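Local coordinates for protein saframycin Mx1 synthetase B (Legionella pneumophila subsp. pneumophila, PDB 3KXW) that belongs to the ANL clan of AMP-binding enzymes and holds 5'-O-[(S)-(dodecanoyloxy)(hydroxy)phosphoryl]adenosine in a pocket of its fold, at residues A[70-74]-A[96-100]; A[245-250]-A[273-278]; A[422-426]-A[436-440]. All coordinates share one frame; numbering follows the deposited sequence.

Contact 1: A[70-74]-A[96-100]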
loop_
_atom_site.group_PDB
_atom_site.type_symbol
_atom_site.label_atom_id
_atom_site.label_comp_id
_atom_site.label_asym_id
_atom_site.label_seq_id
_atom_site.Cartn_x
_atom_site.Cartn_y
_atom_site.Cartn_z
ATOM N N LEU A 70 9.057 13.911 5.853
ATOM C CA LEU A 70 7.824 14.061 6.615
ATOM C C LEU A 70 7.646 12.858 7.502
ATOM O O LEU A 70 7.314 11.784 7.026
ATOM C CB LEU A 70 6.622 14.179 5.690
ATOM C CG LEU A 70 6.708 15.314 4.678
ATOM C CD1 LEU A 70 5.451 15.344 3.796
ATOM C CD2 LEU A 70 6.862 16.655 5.391
ATOM N N LEU A 71 7.904 13.042 8.794
ATOM C CA LEU A 71 7.843 11.927 9.731
ATOM C C LEU A 71 6.549 12.054 10.504
ATOM O O LEU A 71 6.459 12.863 11.446
ATOM C CB LEU A 71 9.075 11.953 10.641
ATOM C CG LEU A 71 9.449 10.764 11.508
ATOM C CD1 LEU A 71 10.811 11.009 12.166
ATOM C CD2 LEU A 71 8.378 10.522 12.573
ATOM N N PHE A 72 5.532 11.285 10.101
ATOM C CA PHE A 72 4.198 11.384 10.695
ATOM C C PHE A 72 3.497 10.047 10.721
ATOM O O PHE A 72 3.595 9.264 9.759
ATOM C CB PHE A 72 3.299 12.337 9.881
ATOM C CG PHE A 72 3.669 13.775 10.010
ATOM C CD1 PHE A 72 3.171 14.539 11.061
ATOM C CD2 PHE A 72 4.519 14.369 9.066
ATOM C CE1 PHE A 72 3.537 15.886 11.194
ATOM C CE2 PHE A 72 4.871 15.714 9.172
ATOM C CZ PHE A 72 4.382 16.474 10.249
ATOM N N ALA A 73 2.759 9.801 11.798
ATOM C CA ALA A 73 1.732 8.772 11.786
ATOM C C ALA A 73 0.578 9.266 10.897
ATOM O O ALA A 73 0.486 10.464 10.594
ATOM C CB ALA A 73 1.240 8.491 13.218
ATOM N N PRO A 74 -0.302 8.354 10.480
ATOM C CA PRO A 74 -1.476 8.780 9.719
ATOM C C PRO A 74 -2.265 9.863 10.464
ATOM O O PRO A 74 -2.345 9.835 11.681
ATOM C CB PRO A 74 -2.315 7.498 9.631
ATOM C CG PRO A 74 -1.333 6.372 9.784
ATOM C CD PRO A 74 -0.323 6.907 10.775
ATOM N N TYR A 96 7.257 6.359 7.540
ATOM C CA TYR A 96 6.697 5.815 8.780
ATOM C C TYR A 96 7.546 6.264 9.954
ATOM O O TYR A 96 8.768 6.242 9.868
ATOM C CB TYR A 96 6.754 4.279 8.757
ATOM C CG TYR A 96 5.883 3.589 7.733
ATOM C CD1 TYR A 96 4.574 3.193 8.050
ATOM C CD2 TYR A 96 6.373 3.284 6.457
ATOM C CE1 TYR A 96 3.763 2.541 7.112
ATOM C CE2 TYR A 96 5.562 2.634 5.513
ATOM C CZ TYR A 96 4.262 2.267 5.852
ATOM O OH TYR A 96 3.467 1.640 4.916
ATOM N N PRO A 97 6.916 6.659 11.063
ATOM C CA PRO A 97 7.716 6.951 12.257
ATOM C C PRO A 97 8.587 5.734 12.610
ATOM O O PRO A 97 8.085 4.604 12.572
ATOM C CB PRO A 97 6.646 7.229 13.323
ATOM C CG PRO A 97 5.527 7.815 12.539
ATOM C CD PRO A 97 5.505 7.045 11.234
ATOM N N PRO A 98 9.881 5.961 12.902
ATOM C CA PRO A 98 10.869 4.883 13.089
ATOM C C PRO A 98 10.769 4.281 14.488
ATOM O O PRO A 98 11.701 4.392 15.292
ATOM C CB PRO A 98 12.211 5.598 12.889
ATOM C CG PRO A 98 11.949 7.031 13.287
ATOM C CD PRO A 98 10.476 7.306 13.019
ATOM N N ALA A 99 9.633 3.650 14.761
ATOM C CA ALA A 99 9.295 3.214 16.115
ATOM C C ALA A 99 10.086 1.993 16.571
ATOM O O ALA A 99 10.236 1.753 17.767
ATOM C CB ALA A 99 7.802 2.952 16.230
ATOM N N GLN A 100 10.593 1.222 15.620
ATOM C CA GLN A 100 11.357 0.029 15.965
ATOM C C GLN A 100 12.587 -0.100 15.079
ATOM O O GLN A 100 12.826 0.711 14.175
ATOM C CB GLN A 100 10.489 -1.245 15.894
ATOM C CG GLN A 100 9.246 -1.271 16.817
ATOM C CD GLN A 100 9.585 -1.424 18.291
ATOM O OE1 GLN A 100 10.674 -1.864 18.648
ATOM N NE2 GLN A 100 8.649 -1.053 19.158
#
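Leu71 spreads its two methyl groups over consecutive prolines, Pro97 and Pro98, and this apolar fork is the main tie between 70-74 and 96-100. Leu71 CD2 comes to 3.6 Å from Pro97 CA and 3.8 Å from Pro97 CB, the two side chains crossing at a slant. The other methyl, Leu71 CD1, reaches the CD corner of the Pro98 ring at 3.8 Å. With CG anti to the backbone N (chi1 -166°), Leu71 directs the fork to the prolines. Farther along, Ala73 CB touches Pro97 CG more loosely at 4.4 Å.

A second group of contacts sets the Pro97 ring against main chain. Pro97 CD lies 3.3 Å from Phe72 O, and Pro97 CG is 3.5 Å from Ala73 N. Having no N-H, Pro97 cannot donate to that carbonyl, and the segments are joined without conventional hydrogen bonds. Pro98 is the centre of an inverse gamma turn, marked by a weak bond from Ala99 N to Pro97 O, which bends the chain just before helix 101-114.

Upstream, strands 67-71 and 91-95 pair in parallel, Leu70 bonding to Val93 and Ile95, so the contact lies where both strands run out. They are joined through helix 76-87 in a beta-alpha-beta crossover. Phe72 turns from the prolines onto Leu78 and Ala81 of that helix, while His125 of helix 123-129 touches both Leu71 and Pro97, and Phe129 touches Pro98.

Contact 2: A[245-250]-A[273-278]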
loop_
_atom_site.group_PDB
_atom_site.type_symbol
_atom_site.label_atom_id
_atom_site.label_comp_id
_atom_site.label_asym_id
_atom_site.label_seq_id
_atom_site.Cartn_x
_atom_site.Cartn_y
_atom_site.Cartn_z
ATOM N N PHE A 245 -7.676 -0.247 12.081
ATOM C CA PHE A 245 -8.242 -1.354 11.324
ATOM C C PHE A 245 -7.830 -2.724 11.896
ATOM O O PHE A 245 -8.676 -3.595 12.126
ATOM C CB PHE A 245 -7.828 -1.284 9.853
ATOM C CG PHE A 245 -8.241 -2.490 9.085
ATOM C CD1 PHE A 245 -9.583 -2.820 8.988
ATOM C CD2 PHE A 245 -7.301 -3.330 8.523
ATOM C CE1 PHE A 245 -9.986 -3.966 8.323
ATOM C CE2 PHE A 245 -7.693 -4.464 7.839
ATOM C CZ PHE A 245 -9.035 -4.786 7.746
ATOM N N LEU A 246 -6.534 -2.910 12.115
ATOM C CA LEU A 246 -6.026 -4.200 12.581
ATOM C C LEU A 246 -6.536 -4.555 13.958
ATOM O O LEU A 246 -6.885 -5.702 14.219
ATOM C CB LEU A 246 -4.498 -4.248 12.513
ATOM C CG LEU A 246 -3.911 -4.278 11.093
ATOM C CD1 LEU A 246 -2.420 -4.464 11.167
ATOM C CD2 LEU A 246 -4.499 -5.395 10.245
ATOM N N GLN A 247 -6.625 -3.569 14.840
ATOM C CA GLN A 247 -7.192 -3.818 16.161
ATOM C C GLN A 247 -8.666 -4.192 16.138
ATOM O O GLN A 247 -9.144 -4.882 17.037
ATOM C CB GLN A 247 -7.024 -2.586 17.040
ATOM C CG GLN A 247 -5.596 -2.303 17.411
ATOM C CD GLN A 247 -5.257 -2.812 18.787
ATOM O OE1 GLN A 247 -4.489 -3.772 18.939
ATOM N NE2 GLN A 247 -5.830 -2.178 19.806
ATOM N N ASN A 248 -9.406 -3.710 15.142
ATOM C CA ASN A 248 -10.862 -3.861 15.144
ATOM C C ASN A 248 -11.379 -3.675 13.735
ATOM O O ASN A 248 -11.885 -2.609 13.402
ATOM C CB ASN A 248 -11.508 -2.790 16.056
ATOM C CG ASN A 248 -13.014 -2.966 16.205
ATOM O OD1 ASN A 248 -13.542 -4.078 16.054
ATOM N ND2 ASN A 248 -13.719 -1.861 16.505
ATOM N N PRO A 249 -11.252 -4.713 12.895
ATOM C CA PRO A 249 -11.549 -4.593 11.461
ATOM C C PRO A 249 -13.013 -4.275 11.208
ATOM O O PRO A 249 -13.347 -3.678 10.173
ATOM C CB PRO A 249 -11.219 -5.990 10.894
ATOM C CG PRO A 249 -10.521 -6.716 11.977
ATOM C CD PRO A 249 -10.817 -6.060 13.278
ATOM N N LEU A 250 -13.885 -4.688 12.130
ATOM C CA LEU A 250 -15.288 -4.301 12.058
ATOM C C LEU A 250 -15.437 -2.792 11.897
ATOM O O LEU A 250 -16.378 -2.329 11.241
ATOM C CB LEU A 250 -16.042 -4.749 13.311
ATOM C CG LEU A 250 -17.467 -4.222 13.410
ATOM C CD1 LEU A 250 -18.293 -4.774 12.277
ATOM C CD2 LEU A 250 -18.049 -4.623 14.758
ATOM N N TYR A 273 -9.184 -10.842 6.226
ATOM C CA TYR A 273 -8.997 -10.475 7.622
ATOM C C TYR A 273 -10.340 -10.123 8.263
ATOM O O TYR A 273 -10.599 -10.497 9.413
ATOM C CB TYR A 273 -8.009 -9.313 7.712
ATOM C CG TYR A 273 -7.505 -9.004 9.096
ATOM C CD1 TYR A 273 -6.567 -9.808 9.736
ATOM C CD2 TYR A 273 -7.954 -7.886 9.755
ATOM C CE1 TYR A 273 -6.110 -9.492 11.034
ATOM C CE2 TYR A 273 -7.508 -7.565 10.998
ATOM C CZ TYR A 273 -6.598 -8.354 11.646
ATOM O OH TYR A 273 -6.217 -7.931 12.914
ATOM N N CYS A 274 -11.173 -9.387 7.524
ATOM C CA CYS A 274 -12.557 -9.120 7.963
ATOM C C CYS A 274 -13.370 -10.387 8.175
ATOM O O CYS A 274 -14.032 -10.541 9.199
ATOM C CB CYS A 274 -13.288 -8.244 6.956
ATOM S SG CYS A 274 -12.752 -6.515 6.940
ATOM N N VAL A 275 -13.313 -11.294 7.203
ATOM C CA VAL A 275 -14.036 -12.551 7.320
ATOM C C VAL A 275 -13.583 -13.324 8.558
ATOM O O VAL A 275 -14.404 -13.864 9.303
ATOM C CB VAL A 275 -13.854 -13.414 6.056
ATOM C CG1 VAL A 275 -14.323 -14.870 6.298
ATOM C CG2 VAL A 275 -14.597 -12.798 4.886
ATOM N N LYS A 276 -12.274 -13.392 8.755
ATOM C CA LYS A 276 -11.710 -14.164 9.851
ATOM C C LYS A 276 -12.027 -13.578 11.235
ATOM O O LYS A 276 -12.272 -14.329 12.199
ATOM C CB LYS A 276 -10.199 -14.291 9.689
ATOM C CG LYS A 276 -9.611 -15.298 10.660
ATOM C CD LYS A 276 -8.535 -16.093 10.026
ATOM C CE LYS A 276 -8.289 -17.391 10.779
ATOM N NZ LYS A 276 -8.960 -18.525 10.117
ATOM N N ARG A 277 -12.013 -12.247 11.329
ATOM C CA ARG A 277 -12.046 -11.550 12.623
ATOM C C ARG A 277 -13.451 -11.165 13.107
ATOM O O ARG A 277 -13.645 -10.911 14.288
ATOM C CB ARG A 277 -11.187 -10.280 12.585
ATOM C CG ARG A 277 -9.643 -10.497 12.638
ATOM C CD ARG A 277 -9.117 -10.934 14.009
ATOM N NE ARG A 277 -9.386 -9.962 15.071
ATOM C CZ ARG A 277 -8.533 -9.034 15.490
ATOM N NH1 ARG A 277 -7.324 -8.932 14.964
ATOM N NH2 ARG A 277 -8.891 -8.207 16.463
ATOM N N ILE A 278 -14.413 -11.080 12.201
ATOM C CA ILE A 278 -15.728 -10.531 12.560
ATOM C C ILE A 278 -16.764 -11.637 12.775
ATOM O O ILE A 278 -17.170 -12.313 11.841
ATOM C CB ILE A 278 -16.199 -9.511 11.501
ATOM C CG1 ILE A 278 -15.160 -8.379 11.381
ATOM C CG2 ILE A 278 -17.594 -8.968 11.837
ATOM C CD1 ILE A 278 -15.492 -7.336 10.344
#
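Pro249 wedges its ring against Tyr273, standing roughly perpendicular to the tyrosine side chain, with Pro249 CG 3.3 Å from Tyr273 CE2. The tyrosine is covered on opposite faces: Leu246 CD2 makes a CH-pi contact on one, 4.2 Å from the ring centroid, and Arg277 CG of its own helix sits centrally over the other. The Phe245 and Tyr273 rings meet obliquely, planes 55° apart, and Cys274 SG adds a sulfur-aromatic contact at the edge of the Phe245 ring. Ile278 CD1 presses closely on Leu250 CA at 3.5 Å.

Two helices of the AMP-binding region pack together here, the last turn of 242-247 and the residues after it against 269-277. Helix 515-533, from the C-terminal region, is laid against them, with Phe526 on both Leu246 and Tyr273, so the contact sits where the two regions meet.

Toward the polar edge, Tyr273 OH donates to Leu246 O at 2.7 Å. Leu246 O lies at the edge of the tyrosine ring, near its plane, and the hydroxyl is tilted 16° from the carbonyl plane. Arg277, bent at chi2 and chi3, reaches toward 245-250, though the placement of its guanidinium is doubtful.

Contact 3: A[422-426]-A[436-440]; sequences HAFAG and IYLRT
Ala423 O, in the last turn of helix 417-424, takes the N-H of Arg439 in a short, nearly straight bond, 2.7 Å to Arg439 N with 169° at the hydrogen. The same oxygen receives a CA-H contact from Leu438 CA at 3.4 Å. Beyond it, Gly426 and Tyr437 exchange two bonds as a single antiparallel hydrogen-bonded pair: Gly426 N to Tyr437 O is 2.9 Å, and Tyr437 N to Gly426 O is 3.0 Å, the latter on a lone pair of the glycine oxygen.

Lacking a side chain, Gly426 lets Arg439 lie close, with Arg439 CG 3.9 Å from Gly426 CA. Over the opposite flank, Leu438 CD1 rests over a face of the Phe424 ring in a CH-pi contact, 4.3 Å from the centroid. The Leu438 side chain is about 8 Å from the bound 5'-O-[(S)-(dodecanoyloxy)(hydroxy)phosphoryl]adenosine, so this helix-to-strand joint lies near the pocket.

Strand 438-440 thus bonds to two partners: Arg439 turns its N-H to Ala423, while Leu438 and Thr440 pair with Val404 and Ile402 of strand 400-405. The carboxylate of Glu401, salt-bridged to Arg439 NE, would offset the guanidinium charge, while Pro388 O takes a hydrogen bond from NH2, leaving the aliphatic stem to pack on Gly426.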
loop_
_atom_site.group_PDB
_atom_site.type_symbol
_atom_site.label_atom_id
_atom_site.label_comp_id
_atom_site.label_asym_id
_atom_site.label_seq_id
_atom_site.Cartn_x
_atom_site.Cartn_y
_atom_site.Cartn_z
ATOM N N HIS A 422 17.639 0.435 -15.601
ATOM C CA HIS A 422 17.149 -0.952 -15.481
ATOM C C HIS A 422 15.620 -1.057 -15.572
ATOM O O HIS A 422 15.095 -2.048 -16.080
ATOM C CB HIS A 422 17.649 -1.545 -14.152
ATOM C CG HIS A 422 17.347 -3.005 -13.963
ATOM N ND1 HIS A 422 18.159 -4.009 -14.454
ATOM C CD2 HIS A 422 16.335 -3.628 -13.310
ATOM C CE1 HIS A 422 17.641 -5.185 -14.142
ATOM N NE2 HIS A 422 16.536 -4.984 -13.443
ATOM N N ALA A 423 14.904 -0.033 -15.117
ATOM C CA ALA A 423 13.448 -0.130 -15.022
ATOM C C ALA A 423 12.666 0.787 -15.960
ATOM O O ALA A 423 11.568 0.439 -16.407
ATOM C CB ALA A 423 13.001 0.113 -13.556
ATOM N N PHE A 424 13.195 1.978 -16.219
ATOM C CA PHE A 424 12.461 2.991 -16.955
ATOM C C PHE A 424 12.907 3.159 -18.422
ATOM O O PHE A 424 12.468 4.100 -19.105
ATOM C CB PHE A 424 12.566 4.347 -16.247
ATOM C CG PHE A 424 11.844 4.409 -14.923
ATOM C CD1 PHE A 424 10.521 4.825 -14.859
ATOM C CD2 PHE A 424 12.493 4.056 -13.740
ATOM C CE1 PHE A 424 9.850 4.893 -13.640
ATOM C CE2 PHE A 424 11.837 4.125 -12.510
ATOM C CZ PHE A 424 10.504 4.542 -12.463
ATOM N N ALA A 425 13.765 2.273 -18.904
ATOM C CA ALA A 425 14.266 2.416 -20.274
ATOM C C ALA A 425 14.007 1.180 -21.133
ATOM O O ALA A 425 14.841 0.798 -21.947
ATOM C CB ALA A 425 15.772 2.758 -20.272
ATOM N N GLY A 426 12.859 0.541 -20.940
ATOM C CA GLY A 426 12.534 -0.647 -21.702
ATOM C C GLY A 426 12.346 -0.347 -23.184
ATOM O O GLY A 426 11.618 0.557 -23.542
ATOM N N ILE A 436 9.598 4.303 -25.180
ATOM C CA ILE A 436 10.282 3.795 -23.991
ATOM C C ILE A 436 9.263 3.355 -22.939
ATOM O O ILE A 436 8.231 3.982 -22.760
ATOM C CB ILE A 436 11.244 4.823 -23.360
ATOM C CG1 ILE A 436 10.468 6.005 -22.763
ATOM C CG2 ILE A 436 12.315 5.275 -24.371
ATOM C CD1 ILE A 436 9.340 6.559 -23.655
ATOM N N TYR A 437 9.561 2.270 -22.246
ATOM C CA TYR A 437 8.562 1.661 -21.378
ATOM C C TYR A 437 9.085 1.462 -19.963
ATOM O O TYR A 437 10.286 1.246 -19.758
ATOM C CB TYR A 437 8.167 0.292 -21.939
ATOM C CG TYR A 437 7.357 0.385 -23.217
ATOM C CD1 TYR A 437 7.978 0.455 -24.457
ATOM C CD2 TYR A 437 5.975 0.396 -23.174
ATOM C CE1 TYR A 437 7.234 0.541 -25.621
ATOM C CE2 TYR A 437 5.224 0.481 -24.333
ATOM C CZ TYR A 437 5.861 0.553 -25.550
ATOM O OH TYR A 437 5.098 0.647 -26.690
ATOM N N LEU A 438 8.169 1.510 -19.000
ATOM C CA LEU A 438 8.454 1.036 -17.663
ATOM C C LEU A 438 8.405 -0.483 -17.621
ATOM O O LEU A 438 7.391 -1.104 -17.978
ATOM C CB LEU A 438 7.442 1.614 -16.677
ATOM C CG LEU A 438 7.309 0.952 -15.310
ATOM C CD1 LEU A 438 8.595 1.136 -14.490
ATOM C CD2 LEU A 438 6.096 1.578 -14.626
ATOM N N ARG A 439 9.497 -1.086 -17.187
ATOM C CA ARG A 439 9.541 -2.526 -16.962
ATOM C C ARG A 439 9.131 -2.842 -15.510
ATOM O O ARG A 439 9.848 -2.501 -14.580
ATOM C CB ARG A 439 10.945 -3.058 -17.276
ATOM C CG ARG A 439 11.350 -2.901 -18.768
ATOM C CD ARG A 439 12.650 -3.672 -19.120
ATOM N NE ARG A 439 12.505 -5.129 -19.039
ATOM C CZ ARG A 439 13.433 -5.999 -19.443
ATOM N NH1 ARG A 439 14.582 -5.566 -19.962
ATOM N NH2 ARG A 439 13.224 -7.299 -19.332
ATOM N N THR A 440 7.981 -3.488 -15.312
ATOM C CA THR A 440 7.440 -3.602 -13.957
ATOM C C THR A 440 8.067 -4.692 -13.099
ATOM O O THR A 440 7.943 -4.674 -11.869
ATOM C CB THR A 440 5.927 -3.829 -13.993
ATOM O OG1 THR A 440 5.646 -5.094 -14.619
ATOM C CG2 THR A 440 5.265 -2.713 -14.807
#

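How the contacts relate
From the N terminus, contact 1 comes first, closing a loop of 21 residues around helix 76-87 at the edge of the sheet containing strands 67-71 and 91-95. Contact 2 follows, closing 22 residues that include helix 250-259 and strand 263-266, and contact 3 is the shortest, spanning nine residues, three of them not modelled, with no helix or strand among the rest. The three are in series; none nests in or crosses another. Contacts 1 and 2 approach to about 9 Å between nearest atoms. Contact 3 ties helix 417-424 to the antiparallel sheet around strand 400-405, and lies across the chain's centre from contact 2, about 38 Å away between centres.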